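Local atomic coordinates of afifavidin (Afifella pfennigii, PDB entry 6HDV), a protein that forms a strong non-covalent complex with biotin and 2-iminobiotin, although its biological role is still obscure. Residues G71-W76 against N84-W89; A18-W23 against T32-A37; D99-T104 against T124-N129; W66-G71 against T90-A95. All blocks are in the same frame, centred on the assembly; numbering follows the deposited sequence.

Contact 1 (G71-W76 against N84-W89); sequences GFTVAW and NSVTSW
Two groups of segment 71-76 meet at Trp89 O: the amide of Phe72 donates to it within the carbonyl plane (N to O 2.8 Å), and Gly71 CA adds a CA-H...O contact at 3.0 Å. This antiparallel ladder continues through Val74 and Thr87 to the bond from Trp76 N to Ser85 O.

The face carrying Phe72, Val74, Thr87 and Trp89 is the buried inner one, where large apolar and aromatic groups fit. Trp89 CB stands over one face of the Phe72 ring, a CH-pi contact 3.8 Å from its centroid, while the ring and the five-membered ring of the indole, 20° from parallel, are slid apart and barely overlap. Phe72 lies toward one face of the indole, Thr87 CG2 stands over the other, toward its rim, and Val74 CG2 reaches Trp89 CZ3 at 3.4 Å. Trp76 leans across the pair with CG anti to its carbonyl carbon (chi1 -64°), a turn that aims NE1 at Thr87 OG1 in a straight bond of 2.9 Å, although the position of that oxygen is less certain. Ser85 and Thr87 are assigned to the biotin site, as is Asp123, whose OD2 accepts from Trp89 NE1. A leucine in place of Trp89 would probably leave that Asp123 oxygen without its indole mate and open a gap between Phe72 and Thr87.

Strand 58-66 flanks the pair beyond segment 71-76 and strand 99-111 beyond segment 84-89, while Thr73 and Ser88 face a second subunit, Ser88 OG bonding Thr90 OG1 of that subunit.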
loop_
_atom_site.group_PDB
_atom_site.type_symbol
_atom_site.label_atom_id
_atom_site.label_comp_id
_atom_site.label_asym_id
_atom_site.label_seq_id
_atom_site.Cartn_x
_atom_site.Cartn_y
_atom_site.Cartn_z
ATOM N N GLY A 71 -15.237 18.161 12.012
ATOM C CA GLY A 71 -14.559 17.975 13.288
ATOM C C GLY A 71 -13.131 17.531 13.022
ATOM O O GLY A 71 -12.908 16.735 12.091
ATOM N N PHE A 72 -12.161 18.026 13.801
ATOM C CA PHE A 72 -10.772 17.550 13.649
ATOM C C PHE A 72 -9.967 17.662 14.940
ATOM O O PHE A 72 -10.223 18.519 15.785
ATOM C CB PHE A 72 -10.062 18.275 12.524
ATOM C CG PHE A 72 -10.096 19.777 12.568
ATOM C CD1 PHE A 72 -9.077 20.484 13.174
ATOM C CD2 PHE A 72 -11.091 20.486 11.921
ATOM C CE1 PHE A 72 -9.086 21.871 13.199
ATOM C CE2 PHE A 72 -11.073 21.868 11.900
ATOM C CZ PHE A 72 -10.060 22.564 12.529
ATOM N N THR A 73 -9.000 16.768 15.120
ATOM C CA THR A 73 -8.182 16.962 16.237
ATOM C C THR A 73 -6.698 17.125 15.877
ATOM O O THR A 73 -6.185 16.619 14.853
ATOM C CB THR A 73 -8.546 15.991 17.360
ATOM O OG1 THR A 73 -7.473 15.163 17.767
ATOM C CG2 THR A 73 -9.745 15.155 17.047
ATOM N N VAL A 74 -6.026 17.870 16.778
ATOM C CA VAL A 74 -4.617 18.025 16.792
ATOM C C VAL A 74 -4.039 17.566 18.129
ATOM O O VAL A 74 -4.361 18.117 19.155
ATOM C CB VAL A 74 -4.246 19.480 16.554
ATOM C CG1 VAL A 74 -2.751 19.686 16.684
ATOM C CG2 VAL A 74 -4.742 19.931 15.211
ATOM N N ALA A 75 -3.129 16.588 18.065
ATOM C CA ALA A 75 -2.276 16.253 19.193
ATOM C C ALA A 75 -1.068 17.185 19.177
ATOM O O ALA A 75 -0.482 17.305 18.091
ATOM C CB ALA A 75 -1.798 14.848 19.054
ATOM N N TRP A 76 -0.689 17.763 20.342
ATOM C CA TRP A 76 0.368 18.815 20.411
ATOM C C TRP A 76 1.707 18.129 20.646
ATOM O O TRP A 76 2.353 18.346 21.672
ATOM C CB TRP A 76 0.058 19.872 21.475
ATOM C CG TRP A 76 -1.180 20.631 21.142
ATOM C CD1 TRP A 76 -2.363 20.599 21.815
ATOM C CD2 TRP A 76 -1.391 21.444 19.985
ATOM N NE1 TRP A 76 -3.301 21.319 21.134
ATOM C CE2 TRP A 76 -2.732 21.851 20.010
ATOM C CE3 TRP A 76 -0.583 21.866 18.928
ATOM C CZ2 TRP A 76 -3.275 22.695 19.050
ATOM C CZ3 TRP A 76 -1.127 22.695 17.966
ATOM C CH2 TRP A 76 -2.469 23.081 18.019
ATOM N N ASN A 84 1.813 18.114 25.575
ATOM C CA ASN A 84 1.187 17.104 26.427
ATOM C C ASN A 84 -0.303 17.413 26.571
ATOM O O ASN A 84 -0.839 17.520 27.669
ATOM C CB ASN A 84 1.858 17.005 27.801
ATOM C CG ASN A 84 1.212 15.959 28.683
ATOM O OD1 ASN A 84 0.789 14.902 28.212
ATOM N ND2 ASN A 84 1.147 16.243 29.966
ATOM N N SER A 85 -0.965 17.499 25.426
ATOM C CA SER A 85 -2.300 17.956 25.393
ATOM C C SER A 85 -2.837 17.710 23.993
ATOM O O SER A 85 -2.016 17.485 23.142
ATOM C CB SER A 85 -2.348 19.419 25.756
ATOM O OG SER A 85 -1.316 20.139 25.101
ATOM N N VAL A 86 -4.177 17.698 23.810
ATOM C CA VAL A 86 -4.818 17.644 22.469
ATOM C C VAL A 86 -6.069 18.520 22.463
ATOM O O VAL A 86 -6.704 18.720 23.483
ATOM C CB VAL A 86 -5.125 16.211 21.974
ATOM C CG1 VAL A 86 -4.751 15.129 22.958
ATOM C CG2 VAL A 86 -6.528 16.019 21.461
ATOM N N THR A 87 -6.397 18.995 21.267
ATOM C CA THR A 87 -7.485 19.865 21.003
ATOM C C THR A 87 -8.327 19.289 19.850
ATOM O O THR A 87 -7.778 18.744 18.858
ATOM C CB THR A 87 -6.960 21.242 20.565
ATOM O OG1 THR A 87 -6.140 21.762 21.603
ATOM C CG2 THR A 87 -8.068 22.209 20.203
ATOM N N SER A 88 -9.652 19.444 19.945
ATOM C CA SER A 88 -10.518 19.117 18.840
ATOM C C SER A 88 -11.407 20.311 18.590
ATOM O O SER A 88 -11.819 20.942 19.515
ATOM C CB SER A 88 -11.371 17.850 19.036
ATOM O OG SER A 88 -10.626 16.739 19.552
ATOM N N TRP A 89 -11.646 20.584 17.312
ATOM C CA TRP A 89 -12.517 21.608 16.804
ATOM C C TRP A 89 -13.719 20.916 16.158
ATOM O O TRP A 89 -13.545 19.899 15.419
ATOM C CB TRP A 89 -11.799 22.414 15.716
ATOM C CG TRP A 89 -10.671 23.293 16.137
ATOM C CD1 TRP A 89 -10.711 24.650 16.250
ATOM C CD2 TRP A 89 -9.309 22.918 16.397
ATOM N NE1 TRP A 89 -9.492 25.146 16.601
ATOM C CE2 TRP A 89 -8.605 24.109 16.696
ATOM C CE3 TRP A 89 -8.596 21.718 16.351
ATOM C CZ2 TRP A 89 -7.234 24.124 16.984
ATOM C CZ3 TRP A 89 -7.251 21.740 16.649
ATOM C CH2 TRP A 89 -6.587 22.921 16.971
#

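Contact 2 (A18-W23 against T32-A37); sequences AVSSSW and TLVFGA
Trp23 and Leu33 cross at about a right angle on the inner face of the beta hairpin of strands 20-24 and 30-35, the first two strands of the avidin barrel. Leu33 CD2 lies 3.6 Å from Trp23 NE1, meeting the indole obliquely, and Leu33 CB lies near the same nitrogen; an apolar leucine suits this buried place, where it packs on the indole and on Ile102. The indole N-H itself turns to Ser21 OG, 2.8 Å from NE1 and 20° out of the ring plane. Ser21 can serve it because OG lies between the backbone N and the carbonyl carbon (chi1 58°), close to both NE1 and Leu33 CB. A water lies 2.6 Å from Ser21 OG and donates to Ala18 O and Leu33 O, tying the start of the hairpin to its partner strand.

Around Trp23 gather Ile102, Phe125 and Leu127, so an alanine here would probably open a gap beside Leu33 and cost Ser21 OG its indole donor, leaving the water as its close partner. The other face, with Ser20, Ser22, Thr32 and Val34, is more polar and meets a third subunit, Ser22 OG bonding Thr80 OG1 of that subunit. Of the backbone bonds, Ser21 N to Leu33 O is weak. Where segment 18-23 is still a loop, Phe35 N donates to Val19 O at 3.0 Å, tilted 18° from the carbonyl plane.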
loop_
_atom_site.group_PDB
_atom_site.type_symbol
_atom_site.label_atom_id
_atom_site.label_comp_id
_atom_site.label_asym_id
_atom_site.label_seq_id
_atom_site.Cartn_x
_atom_site.Cartn_y
_atom_site.Cartn_z
ATOM N N ALA A 18 -11.243 23.602 -4.086
ATOM C CA ALA A 18 -10.125 22.642 -4.203
ATOM C C ALA A 18 -10.099 21.669 -3.006
ATOM O O ALA A 18 -10.580 21.969 -1.921
ATOM C CB ALA A 18 -8.817 23.398 -4.322
ATOM N N VAL A 19 -9.482 20.505 -3.219
ATOM C CA VAL A 19 -9.368 19.433 -2.256
ATOM C C VAL A 19 -8.445 19.819 -1.071
ATOM O O VAL A 19 -8.662 19.356 0.081
ATOM C CB VAL A 19 -8.883 18.166 -2.993
ATOM C CG1 VAL A 19 -7.492 18.349 -3.584
ATOM C CG2 VAL A 19 -8.905 16.937 -2.106
ATOM N N SER A 20 -7.373 20.577 -1.369
ATOM C CA SER A 20 -6.430 21.217 -0.417
ATOM C C SER A 20 -6.833 22.696 -0.262
ATOM O O SER A 20 -7.089 23.361 -1.242
ATOM C CB SER A 20 -4.999 21.147 -0.919
ATOM O OG SER A 20 -4.490 19.835 -0.826
ATOM N N SER A 21 -6.872 23.211 0.963
ATOM C CA SER A 21 -7.342 24.584 1.224
ATOM C C SER A 21 -6.619 25.148 2.449
ATOM O O SER A 21 -6.347 24.409 3.399
ATOM C CB SER A 21 -8.852 24.626 1.401
ATOM O OG SER A 21 -9.283 23.771 2.463
ATOM N N SER A 22 -6.307 26.442 2.377
ATOM C CA SER A 22 -5.553 27.159 3.363
ATOM C C SER A 22 -6.488 28.087 4.155
ATOM O O SER A 22 -7.365 28.755 3.561
ATOM C CB SER A 22 -4.453 27.939 2.675
ATOM O OG SER A 22 -3.575 28.521 3.619
ATOM N N TRP A 23 -6.256 28.175 5.476
ATOM C CA TRP A 23 -7.141 28.887 6.401
ATOM C C TRP A 23 -6.336 29.614 7.468
ATOM O O TRP A 23 -5.327 29.094 7.902
ATOM C CB TRP A 23 -8.100 27.920 7.126
ATOM C CG TRP A 23 -8.834 27.004 6.214
ATOM C CD1 TRP A 23 -8.357 25.860 5.641
ATOM C CD2 TRP A 23 -10.181 27.172 5.744
ATOM N NE1 TRP A 23 -9.310 25.322 4.823
ATOM C CE2 TRP A 23 -10.442 26.099 4.867
ATOM C CE3 TRP A 23 -11.184 28.118 5.959
ATOM C CZ2 TRP A 23 -11.664 25.963 4.206
ATOM C CZ3 TRP A 23 -12.398 27.962 5.324
ATOM C CH2 TRP A 23 -12.631 26.904 4.450
ATOM N N THR A 32 -3.956 23.876 7.039
ATOM C CA THR A 32 -4.303 23.367 5.780
ATOM C C THR A 32 -5.299 22.217 5.992
ATOM O O THR A 32 -5.150 21.468 6.919
ATOM C CB THR A 32 -2.996 22.966 5.073
ATOM O OG1 THR A 32 -2.219 24.121 4.752
ATOM C CG2 THR A 32 -3.214 22.224 3.781
ATOM N N LEU A 33 -6.310 22.100 5.126
ATOM C CA LEU A 33 -7.310 21.056 5.221
ATOM C C LEU A 33 -7.281 20.242 3.935
ATOM O O LEU A 33 -7.507 20.818 2.863
ATOM C CB LEU A 33 -8.701 21.686 5.370
ATOM C CG LEU A 33 -9.479 21.482 6.677
ATOM C CD1 LEU A 33 -8.598 21.392 7.909
ATOM C CD2 LEU A 33 -10.503 22.592 6.838
ATOM N N VAL A 34 -7.110 18.918 4.043
ATOM C CA VAL A 34 -7.116 18.069 2.870
ATOM C C VAL A 34 -8.248 17.058 3.010
ATOM O O VAL A 34 -8.184 16.199 3.903
ATOM C CB VAL A 34 -5.751 17.374 2.681
ATOM C CG1 VAL A 34 -5.721 16.387 1.504
ATOM C CG2 VAL A 34 -4.647 18.402 2.532
ATOM N N PHE A 35 -9.255 17.191 2.127
ATOM C CA PHE A 35 -10.403 16.237 1.990
ATOM C C PHE A 35 -9.990 14.997 1.192
ATOM O O PHE A 35 -9.348 15.122 0.137
ATOM C CB PHE A 35 -11.607 16.892 1.311
ATOM C CG PHE A 35 -12.208 17.986 2.156
ATOM C CD1 PHE A 35 -13.085 17.682 3.190
ATOM C CD2 PHE A 35 -11.820 19.300 1.981
ATOM C CE1 PHE A 35 -13.585 18.676 4.007
ATOM C CE2 PHE A 35 -12.342 20.291 2.787
ATOM C CZ PHE A 35 -13.206 19.978 3.805
ATOM N N GLY A 36 -10.338 13.821 1.733
ATOM C CA GLY A 36 -10.093 12.550 1.093
ATOM C C GLY A 36 -11.316 11.665 1.078
ATOM O O GLY A 36 -12.453 12.109 1.308
ATOM N N ALA A 37 -11.070 10.372 0.827
ATOM C CA ALA A 37 -12.130 9.366 0.767
ATOM C C ALA A 37 -12.759 9.153 2.155
ATOM O O ALA A 37 -12.134 9.373 3.191
ATOM C CB ALA A 37 -11.553 8.089 0.203
HETATM O O HOH W 1 -9.757 21.767 0.842
#

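Contact 3 (D99-T104 against T124-N129); sequences DVTIVT and TFTLVN
Phe125 lays its CB against the aliphatic chain of Ile102, CB to CB 4.0 Å, with CG1 and CD1 of the isoleucine hardly farther off. The two face the interior of the avidin barrel from the beta hairpin of strands 99-111 and 116-132, whose antiparallel bonds run both ways between Ile102 and Phe125. With CG anti to its carbonyl carbon (chi1 -69°), the phenylalanine carries its ring along toward Thr104, which it crosses at about a right angle: OG1 lies at the ring edge, 3.7 Å from CE2. That hydroxyl has its polar partner in Asp123 O, so a threonine can offer both a methyl to the ring and a bond to the backbone. The ring also meets Trp89, and it touches Asn25, assigned to the biotin site.

Farther along, Val100 and Leu127 touch through their CB atoms at 4.1 Å, and both rest on Trp23. The reverse face bears Thr101 and Thr126, beta-branched residues at home in a strand and tolerant of partial exposure. Leu127 N donates to Val100 O, nearly in line with the carbonyl; beyond that bond a water bridges the strands, donating to Leu127 O at 2.9 Å and accepting from Val100 N at 3.3 Å.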
loop_
_atom_site.group_PDB
_atom_site.type_symbol
_atom_site.label_atom_id
_atom_site.label_comp_id
_atom_site.label_asym_id
_atom_site.label_seq_id
_atom_site.Cartn_x
_atom_site.Cartn_y
_atom_site.Cartn_z
ATOM N N ASP A 99 -15.715 33.959 -0.286
ATOM C CA ASP A 99 -15.664 34.480 1.118
ATOM C C ASP A 99 -16.243 33.368 2.021
ATOM O O ASP A 99 -17.413 33.371 2.325
ATOM C CB ASP A 99 -16.333 35.862 1.261
ATOM C CG ASP A 99 -16.528 36.677 -0.032
ATOM O OD1 ASP A 99 -15.580 36.784 -0.871
ATOM O OD2 ASP A 99 -17.639 37.224 -0.205
ATOM N N VAL A 100 -15.409 32.386 2.402
ATOM C CA VAL A 100 -15.824 31.183 3.134
ATOM C C VAL A 100 -15.178 31.175 4.521
ATOM O O VAL A 100 -13.982 31.347 4.608
ATOM C CB VAL A 100 -15.437 29.897 2.388
ATOM C CG1 VAL A 100 -15.826 28.633 3.147
ATOM C CG2 VAL A 100 -16.048 29.876 0.995
ATOM N N THR A 101 -15.992 30.899 5.558
ATOM C CA THR A 101 -15.597 30.887 6.975
ATOM C C THR A 101 -15.976 29.531 7.587
ATOM O O THR A 101 -16.838 28.878 7.113
ATOM C CB THR A 101 -16.235 32.060 7.751
ATOM O OG1 THR A 101 -17.653 32.061 7.645
ATOM C CG2 THR A 101 -15.802 33.404 7.225
ATOM N N ILE A 102 -15.271 29.105 8.628
ATOM C CA ILE A 102 -15.670 27.998 9.419
ATOM C C ILE A 102 -15.854 28.528 10.841
ATOM O O ILE A 102 -14.902 28.989 11.462
ATOM C CB ILE A 102 -14.637 26.860 9.460
ATOM C CG1 ILE A 102 -13.996 26.541 8.115
ATOM C CG2 ILE A 102 -15.264 25.635 10.103
ATOM C CD1 ILE A 102 -12.810 25.602 8.239
ATOM N N VAL A 103 -17.086 28.443 11.343
ATOM C CA VAL A 103 -17.358 28.775 12.704
ATOM C C VAL A 103 -17.099 27.505 13.499
ATOM O O VAL A 103 -17.765 26.521 13.223
ATOM C CB VAL A 103 -18.806 29.295 12.865
ATOM C CG1 VAL A 103 -19.155 29.672 14.304
ATOM C CG2 VAL A 103 -19.102 30.477 11.939
ATOM N N THR A 104 -16.187 27.546 14.477
ATOM C CA THR A 104 -15.913 26.377 15.338
ATOM C C THR A 104 -15.825 26.737 16.813
ATOM O O THR A 104 -15.547 27.896 17.178
ATOM C CB THR A 104 -14.552 25.710 15.056
ATOM O OG1 THR A 104 -13.481 26.583 15.401
ATOM C CG2 THR A 104 -14.402 25.359 13.601
ATOM N N THR A 124 -12.803 31.232 14.676
ATOM C CA THR A 124 -13.374 31.478 13.349
ATOM C C THR A 124 -12.255 31.451 12.292
ATOM O O THR A 124 -11.335 32.294 12.280
ATOM C CB THR A 124 -14.124 32.813 13.329
ATOM O OG1 THR A 124 -15.210 32.591 14.226
ATOM C CG2 THR A 124 -14.618 33.223 11.957
ATOM N N PHE A 125 -12.358 30.481 11.390
ATOM C CA PHE A 125 -11.419 30.337 10.316
ATOM C C PHE A 125 -11.937 30.992 9.049
ATOM O O PHE A 125 -13.120 30.977 8.816
ATOM C CB PHE A 125 -11.229 28.863 10.025
ATOM C CG PHE A 125 -10.508 28.180 11.147
ATOM C CD1 PHE A 125 -9.129 28.187 11.208
ATOM C CD2 PHE A 125 -11.229 27.565 12.144
ATOM C CE1 PHE A 125 -8.466 27.564 12.248
ATOM C CE2 PHE A 125 -10.572 26.965 13.198
ATOM C CZ PHE A 125 -9.190 26.971 13.251
ATOM N N THR A 126 -11.040 31.596 8.281
ATOM C CA THR A 126 -11.434 32.166 7.041
ATOM C C THR A 126 -10.484 31.605 5.983
ATOM O O THR A 126 -9.288 31.420 6.220
ATOM C CB THR A 126 -11.529 33.702 7.093
ATOM O OG1 THR A 126 -10.318 34.138 6.511
ATOM C CG2 THR A 126 -11.696 34.334 8.466
ATOM N N LEU A 127 -11.054 31.313 4.820
ATOM C CA LEU A 127 -10.366 30.683 3.746
ATOM C C LEU A 127 -9.378 31.662 3.119
ATOM O O LEU A 127 -9.720 32.789 2.878
ATOM C CB LEU A 127 -11.394 30.280 2.701
ATOM C CG LEU A 127 -10.797 29.701 1.426
ATOM C CD1 LEU A 127 -10.170 28.342 1.717
ATOM C CD2 LEU A 127 -11.849 29.636 0.323
ATOM N N VAL A 128 -8.178 31.176 2.802
ATOM C CA VAL A 128 -7.150 31.993 2.155
ATOM C C VAL A 128 -6.969 31.458 0.737
ATOM O O VAL A 128 -6.723 30.291 0.554
ATOM C CB VAL A 128 -5.833 31.935 2.946
ATOM C CG1 VAL A 128 -4.691 32.637 2.243
ATOM C CG2 VAL A 128 -6.009 32.504 4.332
ATOM N N ASN A 129 -7.120 32.337 -0.245
ATOM C CA ASN A 129 -6.951 31.983 -1.625
ATOM C C ASN A 129 -5.463 31.877 -1.905
ATOM O O ASN A 129 -4.760 32.853 -1.666
ATOM C CB ASN A 129 -7.515 33.034 -2.582
ATOM C CG ASN A 129 -9.027 33.080 -2.586
ATOM O OD1 ASN A 129 -9.710 32.070 -2.372
ATOM N ND2 ASN A 129 -9.551 34.270 -2.806
HETATM O O HOH W 2 -12.384 33.662 2.124
#

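Contact 4 (W66-G71 against T90-A95); sequences WGNFIG and TGFAEA
Asn68 reaches across to Ala93 with its CB and its amide nitrogen. Its CB lies 3.7 Å from Ala93 O, and CG, set between the backbone N and the carbonyl carbon (chi1 73°), turns the amide to the same oxygen. At the tip ND2 donates to Ala93 O over 2.8 Å, in the carbonyl plane and on a lone pair, with that oxygen 19° out of the Asn68 amide plane; ND2 also passes 3.6 Å from Phe92 CB. The other branch, OD1, stands above one face of the Phe69 ring. Because Ala93 N in turn donates to Asn68 O, also at 2.8 Å, the asparagine extends the ladder with its side chain where the strand has given way to a turn.

That turn, type II' from Trp66 to Phe69, links strands 58-66 and 69-77 of the avidin barrel; Gly67 takes its positive phi, which favours glycine. Past the turn regular antiparallel pairing begins, and Ile70 and Gly91 exchange backbone bonds. Ile70 CG2 rests 3.7 Å from Gly91 O, and Gly91 itself is nearly fully stretched (phi 178°); the isoleucine also packs on Phe14 of helix 7-14, an apolar chain suiting this buried inner face. On the opposite face of the sheet Phe69 crosses Phe92 obliquely, CD1 to CB 3.6 Å, and both aromatic residues pack against a second subunit, Phe69 on its Tyr110 and Phe92 on its Gly116.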
loop_
_atom_site.group_PDB
_atom_site.type_symbol
_atom_site.label_atom_id
_atom_site.label_comp_id
_atom_site.label_asym_id
_atom_site.label_seq_id
_atom_site.Cartn_x
_atom_site.Cartn_y
_atom_site.Cartn_z
ATOM N N TRP A 66 -19.055 15.875 6.989
ATOM C CA TRP A 66 -20.178 15.633 6.148
ATOM C C TRP A 66 -20.844 16.980 5.853
ATOM O O TRP A 66 -21.055 17.843 6.750
ATOM C CB TRP A 66 -21.156 14.617 6.775
ATOM C CG TRP A 66 -22.334 14.437 5.876
ATOM C CD1 TRP A 66 -23.449 15.221 5.812
ATOM C CD2 TRP A 66 -22.402 13.558 4.753
ATOM N NE1 TRP A 66 -24.230 14.847 4.759
ATOM C CE2 TRP A 66 -23.601 13.848 4.075
ATOM C CE3 TRP A 66 -21.545 12.583 4.243
ATOM C CZ2 TRP A 66 -24.006 13.142 2.952
ATOM C CZ3 TRP A 66 -21.941 11.878 3.133
ATOM C CH2 TRP A 66 -23.161 12.151 2.508
ATOM N N GLY A 67 -21.102 17.216 4.573
ATOM C CA GLY A 67 -21.754 18.438 4.165
ATOM C C GLY A 67 -20.895 19.630 4.557
ATOM O O GLY A 67 -19.693 19.667 4.281
ATOM N N ASN A 68 -21.496 20.608 5.233
ATOM C CA ASN A 68 -20.736 21.776 5.640
ATOM C C ASN A 68 -20.274 21.616 7.097
ATOM O O ASN A 68 -19.774 22.561 7.688
ATOM C CB ASN A 68 -21.491 23.072 5.335
ATOM C CG ASN A 68 -22.661 23.306 6.252
ATOM O OD1 ASN A 68 -23.604 22.525 6.242
ATOM N ND2 ASN A 68 -22.605 24.367 7.041
ATOM N N PHE A 69 -20.340 20.396 7.626
ATOM C CA PHE A 69 -19.929 20.125 8.997
ATOM C C PHE A 69 -18.568 19.401 9.048
ATOM O O PHE A 69 -18.217 18.596 8.200
ATOM C CB PHE A 69 -21.045 19.360 9.717
ATOM C CG PHE A 69 -22.354 20.113 9.735
ATOM C CD1 PHE A 69 -22.492 21.273 10.484
ATOM C CD2 PHE A 69 -23.432 19.695 8.968
ATOM C CE1 PHE A 69 -23.678 21.991 10.472
ATOM C CE2 PHE A 69 -24.616 20.425 8.958
ATOM C CZ PHE A 69 -24.737 21.572 9.707
ATOM N N ILE A 70 -17.816 19.679 10.105
ATOM C CA ILE A 70 -16.494 19.192 10.243
ATOM C C ILE A 70 -16.115 19.121 11.719
ATOM O O ILE A 70 -16.545 19.953 12.531
ATOM C CB ILE A 70 -15.527 20.107 9.484
ATOM C CG1 ILE A 70 -14.127 19.502 9.391
ATOM C CG2 ILE A 70 -15.474 21.500 10.092
ATOM C CD1 ILE A 70 -13.258 20.244 8.371
ATOM N N GLY A 71 -15.237 18.161 12.012
ATOM C CA GLY A 71 -14.559 17.975 13.288
ATOM C C GLY A 71 -13.131 17.531 13.022
ATOM O O GLY A 71 -12.908 16.735 12.091
ATOM N N THR A 90 -14.909 21.503 16.340
ATOM C CA THR A 90 -16.086 21.074 15.624
ATOM C C THR A 90 -16.886 22.282 15.159
ATOM O O THR A 90 -17.014 23.294 15.874
ATOM C CB THR A 90 -16.933 20.222 16.549
ATOM O OG1 THR A 90 -16.066 19.398 17.341
ATOM C CG2 THR A 90 -17.997 19.469 15.777
ATOM N N GLY A 91 -17.442 22.220 13.961
ATOM C CA GLY A 91 -18.030 23.470 13.478
ATOM C C GLY A 91 -18.601 23.322 12.105
ATOM O O GLY A 91 -18.800 22.209 11.672
ATOM N N PHE A 92 -18.929 24.450 11.474
ATOM C CA PHE A 92 -19.625 24.435 10.198
ATOM C C PHE A 92 -19.111 25.555 9.322
ATOM O O PHE A 92 -18.674 26.576 9.812
ATOM C CB PHE A 92 -21.146 24.626 10.311
ATOM C CG PHE A 92 -21.579 25.774 11.175
ATOM C CD1 PHE A 92 -21.593 25.649 12.555
ATOM C CD2 PHE A 92 -21.899 26.990 10.620
ATOM C CE1 PHE A 92 -21.958 26.722 13.360
ATOM C CE2 PHE A 92 -22.251 28.062 11.427
ATOM C CZ PHE A 92 -22.304 27.930 12.795
ATOM N N ALA A 93 -19.215 25.325 8.022
ATOM C CA ALA A 93 -18.752 26.234 7.098
ATOM C C ALA A 93 -19.920 27.067 6.621
ATOM O O ALA A 93 -21.020 26.580 6.489
ATOM C CB ALA A 93 -18.109 25.541 5.945
ATOM N N GLU A 94 -19.579 28.303 6.285
ATOM C CA GLU A 94 -20.478 29.287 5.858
ATOM C C GLU A 94 -19.854 29.952 4.655
ATOM O O GLU A 94 -18.898 30.667 4.779
ATOM C CB GLU A 94 -20.724 30.306 6.965
ATOM C CG GLU A 94 -22.099 30.196 7.527
ATOM C CD GLU A 94 -22.362 31.174 8.657
ATOM O OE1 GLU A 94 -23.348 30.933 9.388
ATOM O OE2 GLU A 94 -21.588 32.173 8.786
ATOM N N ALA A 95 -20.500 29.728 3.526
ATOM C CA ALA A 95 -19.957 29.994 2.235
ATOM C C ALA A 95 -20.829 31.034 1.504
ATOM O O ALA A 95 -22.010 30.813 1.315
ATOM C CB ALA A 95 -19.862 28.661 1.505
#

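Overall arrangement
All four contacts are antiparallel pairings within one closed barrel. Contacts 1 and 4 lie on the same two strands, 69-77 and 85-96, share Gly71, and are the more buried; both meet the second subunit. Contact 1 is rich in tryptophan and holds biotin-site residues, whereas contact 4, beside a turn, relies on an asparagine amide and phenylalanines. Contacts 2 and 3 are only partly buried: contact 2 carries serines and a threonine, contact 3 threonines, and each has a bridging water. They join directly, Ser22 O to Val128 N being a probable hydrogen bond. Contact 3 also touches contact 1 through Thr104 and Trp89, while contacts 2 and 4 meet inside the barrel at Leu33 and Ile70.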